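Local structure of thermotoga maritima TmcAL (Thermotoga maritima, 5Y0T) at residues K166-L171 with I191-A196; L18-S23 with D98-S103; G85-L90 with V173-S178. The protein belongs to the HIGH nucleotidyl transferase family of the HUP clan and holds adenosine-5'-rp-alpha-thio-triphosphate at a Rossmann-like core. All blocks are in the same frame, centred on the assembly; numbering follows the deposited sequence.

Contact 1: residues K166-L171 with I191-A196; sequences KSNDIL and IKRVGA. With TAT (adenosine-5'-rp-alpha-thio-triphosphate), chain E.
R193 NH1 is shared by two oxygens of the ligand TAT, with N168 pressed close beside it. R193 NH1 donates to TAT O2B at 2.8 Å and, weakly, to TAT O2' at 3.1 Å, and so bridges phosphate and ribose. N168 OD1 lies as near to R193 NH1 as the hydroxyl does, but the angle is too poor for a hydrogen bond. The amide of N168 lies over one guanidinium face, its plane only 18° from that of R193, with N168 ND2 3.1 Å above the guanidinium plane and displaced toward its rim. The opposite face looks onto the adenine near TAT C5. A bend in the R193 chain (chi3 59°) turns the guanidinium back over the base, and R193 NH2 meets TAT O3G at 2.8 Å. The site illustrates how a Rossmann-like fold binds a nucleotide at the C-terminal ends of parallel strands: I191 and K192 finish strand 187-192, and N168 stands in the first turn of helix 167-182, its backbone N bonded to E104. Just past the strand, the backbone of V194 reads the adenine edge, V194 N donating to TAT N1 at 3.2 Å (166°) while TAT N6 donates to V194 O at 2.7 Å. At the N3/C2 edge of the adenine, close to the plane of the base, I191 CD1 comes 3.7 Å from TAT N3.

Contact 2: residues L18-S23 with D98-S103; sequences LYHLTS and DVVFGS. With TAT (adenosine-5'-rp-alpha-thio-triphosphate), chain E.
H20 reaches from helix 15-28 to the strand 98-103, passing along the ribose of TAT on its way to V100. The short axes of segments 18-23 and 98-103 approach to 8.9 Å and run roughly antiparallel, at 144°, so a side chain as long as histidine can span the distance between them. H20 CB touches both sugar and base, with TAT O4' at 3.4 Å and TAT N3 close by. Because H20 CG is set opposite the backbone N (chi1 165°), the ring swings out toward the strand, and H20 CG comes 3.3 Å from TAT O4', which lies over a face of the imidazole. On one branch H20 ND1 passes alongside TAT C4'; on the other, H20 CD2 packs 3.8 Å from G102 N, with TAT O3' over the same ring. At the far end H20 NE2 donates to V100 O at 2.9 Å (158°). The carbonyl oxygen lies in the ring plane, yet the donor arrives well above the plane of the peptide, not on a lone pair. This bond fixes the rotation of the imidazole, leaving its flat side to the sugar. Beside it V100 CG1 comes within 4.2 Å of H20 NE2, and the V100 side chain also meets A24 and V28 of the same helix. Two residues on, G102 N gives an almost straight bond to TAT O3' at 3.0 Å, and the lack of a side chain there leaves room for TAT O2'. Helix and strand thus clasp the ribose between them, close to H14 and H17, which also bond to TAT and form the HxGH version of the signature that gives this HIGH family its name.

Contact 3: residues G85-L90 with V173-S178; sequences GAVCVL and VEYIHS
V87 of helix 79-92 packs against Y175 and S178 of helix 167-182, two helices that meet in the Rossmann-like core. V87 meets side-chain carbon and backbone alike, one branched side chain set against the next helix. Taken in order along 173-178, V173 turns to V114 and L118 of helix 108-120, so this helix is packed on more than one side. E174 contributes to the local architecture through its backbone: E174 O accepts from S178 N at 2.9 Å and from S178 OG at 3.0 Å, the two donors arriving from opposite faces of the carbonyl plane. Its carboxylate, through OE2, forms a salt bridge with R143. Y175 then supplies the first surface for V87. V87 CG2 lies 3.9 Å from Y175 CB and 4.1 Å from Y175 CD1, meeting the ring obliquely, while the same methyl presses on the backbone at Y175 O, 3.4 Å away. The rest of the aromatic side chain extends to F82, A83 and V7, which ties the helix pair to the central sheet. I176 faces the other way, onto A115. At S178 the hydroxyl is folded back along its own helix (chi1 -71°, OG opposite the carbonyl carbon), and this conformation allows the bond to E174 O. What S178 offers to its neighbour is therefore carbon: S178 CB stands 4.0 Å from V87 CB.

How the contacts relate
Contact 2 closes before contact 1 opens, whereas contact 3 interleaves with both along the chain. The centres of contacts 1 and 2 are about 11 Å apart, and their strands, 187-192 and 98-103, are parallel neighbours in one sheet, so both contacts touch TAT, each pairing one of these strands or its exit with a helix. D169 OD1 and S103 OG, 2.5 Å apart, probably share a hydrogen bond that links helix 167-182 to the sheet. Contact 3, its centre about 17 Å from that of contact 1 and about 15 Å from that of contact 2, uses a later part of that same helix. Through F101 against Y175 and V99 against L90, the helix pair of contact 3 packs directly on the strand that borders the ligand.

Contact 1: residues K166-L171 with I191-A196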
# COMPACT_ATOMS: atom_id res chain seq x y z
N LYS A 166 30.68 18.60 -1.79
CA LYS A 166 29.60 19.44 -2.30
C LYS A 166 28.76 18.64 -3.28
O LYS A 166 29.31 18.03 -4.20
CB LYS A 166 30.17 20.70 -2.97
CG LYS A 166 31.07 21.57 -2.07
CD LYS A 166 30.29 22.28 -0.98
CE LYS A 166 31.20 23.20 -0.17
NZ LYS A 166 30.51 23.76 1.03
N SER A 167 27.44 18.66 -3.09
CA SER A 167 26.52 17.78 -3.82
C SER A 167 26.65 17.85 -5.34
O SER A 167 26.71 16.82 -6.03
CB SER A 167 25.07 18.12 -3.45
OG SER A 167 24.84 17.98 -2.06
N ASN A 168 26.69 19.06 -5.88
CA ASN A 168 26.62 19.20 -7.33
C ASN A 168 27.90 18.75 -8.03
O ASN A 168 27.84 18.19 -9.13
CB ASN A 168 26.25 20.64 -7.69
CG ASN A 168 24.80 20.97 -7.33
OD1 ASN A 168 23.89 20.68 -8.10
ND2 ASN A 168 24.59 21.56 -6.16
N ASP A 169 29.05 18.94 -7.38
CA ASP A 169 30.31 18.46 -7.94
C ASP A 169 30.41 16.93 -7.86
O ASP A 169 30.93 16.30 -8.77
CB ASP A 169 31.50 19.15 -7.23
CG ASP A 169 31.81 20.52 -7.84
OD1 ASP A 169 31.22 20.81 -8.91
OD2 ASP A 169 32.63 21.29 -7.30
N ILE A 170 29.88 16.33 -6.80
CA ILE A 170 29.76 14.87 -6.74
C ILE A 170 28.97 14.33 -7.94
O ILE A 170 29.41 13.39 -8.63
CB ILE A 170 29.04 14.40 -5.48
CG1 ILE A 170 29.79 14.87 -4.23
CG2 ILE A 170 28.89 12.88 -5.48
CD1 ILE A 170 28.98 14.74 -2.96
N LEU A 171 27.79 14.90 -8.16
CA LEU A 171 26.99 14.56 -9.33
C LEU A 171 27.79 14.71 -10.61
O LEU A 171 27.73 13.86 -11.50
CB LEU A 171 25.74 15.44 -9.40
CG LEU A 171 24.48 14.91 -8.72
CD1 LEU A 171 23.43 15.99 -8.69
CD2 LEU A 171 23.98 13.68 -9.47
N ILE A 191 29.35 25.19 -15.05
CA ILE A 191 29.20 26.61 -14.80
C ILE A 191 29.11 26.81 -13.29
O ILE A 191 28.70 25.91 -12.57
CB ILE A 191 27.96 27.21 -15.53
CG1 ILE A 191 26.66 26.49 -15.15
CG2 ILE A 191 28.18 27.18 -17.04
CD1 ILE A 191 25.87 27.19 -14.07
N LYS A 192 29.50 27.99 -12.82
CA LYS A 192 29.50 28.27 -11.40
C LYS A 192 28.08 28.44 -10.84
O LYS A 192 27.32 29.27 -11.32
CB LYS A 192 30.29 29.55 -11.10
CG LYS A 192 30.34 29.90 -9.61
CD LYS A 192 31.33 29.02 -8.85
CE LYS A 192 31.40 29.39 -7.36
NZ LYS A 192 30.19 28.87 -6.63
N ARG A 193 27.75 27.69 -9.79
CA ARG A 193 26.51 27.95 -9.05
C ARG A 193 26.61 29.21 -8.23
O ARG A 193 27.63 29.44 -7.59
CB ARG A 193 26.15 26.78 -8.14
CG ARG A 193 25.72 25.53 -8.88
CD ARG A 193 25.45 24.40 -7.91
NE ARG A 193 24.40 24.76 -6.96
CZ ARG A 193 23.13 24.37 -7.08
NH1 ARG A 193 22.76 23.60 -8.11
NH2 ARG A 193 22.24 24.73 -6.17
N VAL A 194 25.55 30.01 -8.24
CA VAL A 194 25.51 31.24 -7.45
C VAL A 194 24.30 31.27 -6.51
O VAL A 194 23.32 30.58 -6.74
CB VAL A 194 25.48 32.50 -8.35
CG1 VAL A 194 26.62 32.46 -9.36
CG2 VAL A 194 24.13 32.61 -9.06
N GLY A 195 24.36 32.11 -5.49
CA GLY A 195 23.32 32.14 -4.47
C GLY A 195 23.40 30.95 -3.53
O GLY A 195 24.48 30.62 -3.03
N ALA A 196 22.26 30.31 -3.27
CA ALA A 196 22.22 29.14 -2.40
C ALA A 196 22.58 27.87 -3.17
O ALA A 196 21.71 27.19 -3.72
CB ALA A 196 20.84 29.00 -1.77
N1 TAT E . 23.24 28.76 -10.12
C2 TAT E . 23.71 28.08 -11.18
N3 TAT E . 23.22 26.89 -11.57
C4 TAT E . 22.20 26.31 -10.90
C5 TAT E . 21.62 26.99 -9.75
C6 TAT E . 22.21 28.30 -9.37
N6 TAT E . 21.74 29.00 -8.32
N7 TAT E . 20.62 26.21 -9.28
C8 TAT E . 20.56 25.11 -10.08
N9 TAT E . 21.51 25.17 -11.04
PA TAT E . 18.21 20.82 -10.79
PB TAT E . 19.27 21.51 -8.14
PG TAT E . 18.59 23.24 -5.93
C1' TAT E . 21.76 24.15 -12.08
O1A TAT E . 18.01 24.64 -5.97
O1B TAT E . 19.20 20.37 -7.17
S1G TAT E . 19.14 19.12 -10.97
C2' TAT E . 22.08 22.81 -11.43
O2' TAT E . 23.43 22.75 -10.97
O2A TAT E . 16.79 20.92 -11.33
O2B TAT E . 20.61 21.90 -8.72
O2G TAT E . 17.69 22.25 -5.22
C3' TAT E . 21.79 21.84 -12.55
O3' TAT E . 22.91 21.71 -13.44
O3A TAT E . 18.13 21.32 -9.26
O3B TAT E . 18.57 22.82 -7.49
O3G TAT E . 20.04 23.14 -5.53
C4' TAT E . 20.64 22.52 -13.29
O4' TAT E . 20.61 23.90 -12.88
C5' TAT E . 19.29 21.89 -12.96
O5' TAT E . 19.10 21.93 -11.54

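Contact 2: residues L18-S23 with D98-S103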
# COMPACT_ATOMS: atom_id res chain seq x y z
N LEU A 18 17.14 29.20 -14.41
CA LEU A 18 17.18 30.04 -15.60
C LEU A 18 18.64 30.47 -15.85
O LEU A 18 19.11 30.50 -16.98
CB LEU A 18 16.28 31.27 -15.45
CG LEU A 18 16.28 32.19 -16.68
CD1 LEU A 18 15.93 31.41 -17.95
CD2 LEU A 18 15.35 33.38 -16.51
N TYR A 19 19.32 30.79 -14.76
CA TYR A 19 20.72 31.20 -14.80
C TYR A 19 21.60 30.13 -15.42
O TYR A 19 22.39 30.42 -16.31
CB TYR A 19 21.16 31.53 -13.38
CG TYR A 19 22.51 32.20 -13.23
CD1 TYR A 19 22.69 33.54 -13.53
CD2 TYR A 19 23.59 31.49 -12.72
CE1 TYR A 19 23.91 34.16 -13.35
CE2 TYR A 19 24.83 32.11 -12.53
CZ TYR A 19 24.98 33.44 -12.85
OH TYR A 19 26.20 34.04 -12.65
N HIS A 20 21.45 28.89 -14.95
CA HIS A 20 22.17 27.74 -15.50
C HIS A 20 21.88 27.54 -16.99
O HIS A 20 22.78 27.36 -17.80
CB HIS A 20 21.80 26.46 -14.75
CG HIS A 20 22.19 25.20 -15.47
ND1 HIS A 20 21.29 24.43 -16.18
CD2 HIS A 20 23.39 24.59 -15.61
CE1 HIS A 20 21.92 23.40 -16.71
NE2 HIS A 20 23.20 23.48 -16.39
N LEU A 21 20.60 27.55 -17.33
CA LEU A 21 20.19 27.20 -18.68
C LEU A 21 20.69 28.24 -19.66
O LEU A 21 21.18 27.92 -20.73
CB LEU A 21 18.68 27.07 -18.77
CG LEU A 21 18.15 26.59 -20.12
CD1 LEU A 21 18.77 25.24 -20.49
CD2 LEU A 21 16.64 26.51 -20.05
N THR A 22 20.56 29.50 -19.28
CA THR A 22 21.03 30.59 -20.12
C THR A 22 22.55 30.56 -20.25
O THR A 22 23.10 30.73 -21.34
CB THR A 22 20.58 31.96 -19.55
OG1 THR A 22 19.14 32.02 -19.55
CG2 THR A 22 21.11 33.09 -20.40
N SER A 23 23.23 30.33 -19.13
CA SER A 23 24.71 30.25 -19.16
C SER A 23 25.19 29.12 -20.07
O SER A 23 26.13 29.28 -20.87
CB SER A 23 25.26 30.03 -17.74
OG SER A 23 25.13 31.21 -16.96
N ASP A 98 27.28 18.02 -26.04
CA ASP A 98 27.77 18.81 -24.91
C ASP A 98 26.79 18.75 -23.77
O ASP A 98 25.59 18.90 -23.97
CB ASP A 98 27.99 20.29 -25.28
CG ASP A 98 29.09 20.51 -26.29
OD1 ASP A 98 28.81 20.44 -27.51
OD2 ASP A 98 30.24 20.78 -25.86
N VAL A 99 27.31 18.56 -22.57
CA VAL A 99 26.48 18.64 -21.37
C VAL A 99 27.09 19.64 -20.40
O VAL A 99 28.31 19.63 -20.17
CB VAL A 99 26.33 17.25 -20.69
CG1 VAL A 99 25.76 17.40 -19.28
CG2 VAL A 99 25.43 16.35 -21.54
N VAL A 100 26.25 20.51 -19.85
CA VAL A 100 26.67 21.54 -18.90
C VAL A 100 25.94 21.36 -17.57
O VAL A 100 24.71 21.32 -17.54
CB VAL A 100 26.36 22.95 -19.43
CG1 VAL A 100 26.80 24.00 -18.42
CG2 VAL A 100 27.03 23.19 -20.79
N PHE A 101 26.69 21.26 -16.48
CA PHE A 101 26.04 21.17 -15.17
C PHE A 101 26.55 22.26 -14.23
O PHE A 101 27.70 22.67 -14.35
CB PHE A 101 26.25 19.79 -14.54
CG PHE A 101 27.70 19.36 -14.45
CD1 PHE A 101 28.25 18.52 -15.42
CD2 PHE A 101 28.50 19.75 -13.39
CE1 PHE A 101 29.58 18.12 -15.35
CE2 PHE A 101 29.82 19.35 -13.31
CZ PHE A 101 30.36 18.53 -14.30
N GLY A 102 25.70 22.70 -13.31
CA GLY A 102 26.10 23.67 -12.30
C GLY A 102 27.06 23.03 -11.32
O GLY A 102 26.91 21.85 -10.98
N SER A 103 28.03 23.81 -10.86
CA SER A 103 29.13 23.30 -10.05
C SER A 103 29.51 24.29 -8.94
O SER A 103 29.51 25.50 -9.16
CB SER A 103 30.33 23.01 -10.96
OG SER A 103 31.55 22.93 -10.26
N1 TAT E . 23.24 28.76 -10.12
C2 TAT E . 23.71 28.08 -11.18
N3 TAT E . 23.22 26.89 -11.57
C4 TAT E . 22.20 26.31 -10.90
C5 TAT E . 21.62 26.99 -9.75
C6 TAT E . 22.21 28.30 -9.37
N6 TAT E . 21.74 29.00 -8.32
N7 TAT E . 20.62 26.21 -9.28
C8 TAT E . 20.56 25.11 -10.08
N9 TAT E . 21.51 25.17 -11.04
PA TAT E . 18.21 20.82 -10.79
PB TAT E . 19.27 21.51 -8.14
PG TAT E . 18.59 23.24 -5.93
C1' TAT E . 21.76 24.15 -12.08
O1A TAT E . 18.01 24.64 -5.97
O1B TAT E . 19.20 20.37 -7.17
S1G TAT E . 19.14 19.12 -10.97
C2' TAT E . 22.08 22.81 -11.43
O2' TAT E . 23.43 22.75 -10.97
O2A TAT E . 16.79 20.92 -11.33
O2B TAT E . 20.61 21.90 -8.72
O2G TAT E . 17.69 22.25 -5.22
C3' TAT E . 21.79 21.84 -12.55
O3' TAT E . 22.91 21.71 -13.44
O3A TAT E . 18.13 21.32 -9.26
O3B TAT E . 18.57 22.82 -7.49
O3G TAT E . 20.04 23.14 -5.53
C4' TAT E . 20.64 22.52 -13.29
O4' TAT E . 20.61 23.90 -12.88
C5' TAT E . 19.29 21.89 -12.96
O5' TAT E . 19.10 21.93 -11.54

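Contact 3: residues G85-L90 with V173-S178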
# COMPACT_ATOMS: atom_id res chain seq x y z
N GLY A 85 21.69 6.89 -15.31
CA GLY A 85 20.48 6.93 -16.11
C GLY A 85 20.43 8.16 -16.99
O GLY A 85 20.11 8.09 -18.16
N ALA A 86 20.75 9.32 -16.42
CA ALA A 86 20.65 10.56 -17.15
C ALA A 86 21.61 10.64 -18.34
O ALA A 86 21.23 11.07 -19.43
CB ALA A 86 20.91 11.74 -16.19
N VAL A 87 22.86 10.23 -18.13
CA VAL A 87 23.84 10.24 -19.22
C VAL A 87 23.45 9.18 -20.28
O VAL A 87 23.60 9.40 -21.48
CB VAL A 87 25.28 10.01 -18.67
CG1 VAL A 87 26.29 9.79 -19.79
CG2 VAL A 87 25.70 11.20 -17.80
N CYS A 88 22.93 8.03 -19.85
CA CYS A 88 22.51 7.03 -20.83
C CYS A 88 21.41 7.57 -21.76
O CYS A 88 21.44 7.34 -22.97
CB CYS A 88 22.01 5.75 -20.15
SG CYS A 88 23.29 4.66 -19.53
N VAL A 89 20.44 8.29 -21.19
CA VAL A 89 19.36 8.85 -21.99
C VAL A 89 19.90 9.90 -22.96
O VAL A 89 19.59 9.88 -24.15
CB VAL A 89 18.26 9.52 -21.12
CG1 VAL A 89 17.27 10.26 -22.01
CG2 VAL A 89 17.51 8.49 -20.24
N LEU A 90 20.69 10.84 -22.44
CA LEU A 90 21.28 11.85 -23.32
C LEU A 90 22.13 11.22 -24.43
O LEU A 90 21.97 11.56 -25.60
CB LEU A 90 22.11 12.84 -22.51
CG LEU A 90 21.24 13.70 -21.60
CD1 LEU A 90 22.07 14.69 -20.78
CD2 LEU A 90 20.17 14.44 -22.41
N VAL A 173 31.01 14.50 -11.15
CA VAL A 173 31.96 13.41 -11.31
C VAL A 173 31.21 12.17 -11.78
O VAL A 173 31.68 11.45 -12.66
CB VAL A 173 32.72 13.13 -9.98
CG1 VAL A 173 33.37 11.75 -9.98
CG2 VAL A 173 33.77 14.22 -9.76
N GLU A 174 30.03 11.94 -11.21
CA GLU A 174 29.26 10.76 -11.60
C GLU A 174 28.76 10.85 -13.04
O GLU A 174 28.70 9.83 -13.72
CB GLU A 174 28.08 10.54 -10.65
CG GLU A 174 28.48 10.30 -9.17
CD GLU A 174 29.05 8.91 -8.90
OE1 GLU A 174 29.33 8.16 -9.85
OE2 GLU A 174 29.23 8.56 -7.71
N TYR A 175 28.39 12.05 -13.52
CA TYR A 175 28.00 12.18 -14.95
C TYR A 175 29.17 11.79 -15.85
O TYR A 175 29.00 11.07 -16.84
CB TYR A 175 27.58 13.61 -15.34
CG TYR A 175 26.37 14.19 -14.63
CD1 TYR A 175 25.23 13.43 -14.43
CD2 TYR A 175 26.39 15.51 -14.17
CE1 TYR A 175 24.14 13.96 -13.78
CE2 TYR A 175 25.28 16.06 -13.51
CZ TYR A 175 24.16 15.28 -13.32
OH TYR A 175 23.08 15.79 -12.66
N ILE A 176 30.35 12.31 -15.53
CA ILE A 176 31.51 12.09 -16.35
C ILE A 176 31.93 10.63 -16.29
O ILE A 176 32.25 10.01 -17.30
CB ILE A 176 32.68 13.01 -15.91
CG1 ILE A 176 32.31 14.49 -16.14
CG2 ILE A 176 33.96 12.68 -16.68
CD1 ILE A 176 33.19 15.48 -15.38
N HIS A 177 31.92 10.07 -15.08
CA HIS A 177 32.24 8.66 -14.90
C HIS A 177 31.30 7.79 -15.72
O HIS A 177 31.75 6.88 -16.40
CB HIS A 177 32.16 8.28 -13.43
CG HIS A 177 32.55 6.85 -13.16
ND1 HIS A 177 32.18 6.19 -12.00
CD2 HIS A 177 33.25 5.96 -13.89
CE1 HIS A 177 32.64 4.96 -12.04
NE2 HIS A 177 33.31 4.79 -13.17
N SER A 178 30.00 8.09 -15.67
CA SER A 178 29.00 7.38 -16.47
C SER A 178 29.29 7.45 -17.97
O SER A 178 29.22 6.44 -18.68
CB SER A 178 27.60 7.94 -16.20
OG SER A 178 27.17 7.56 -14.89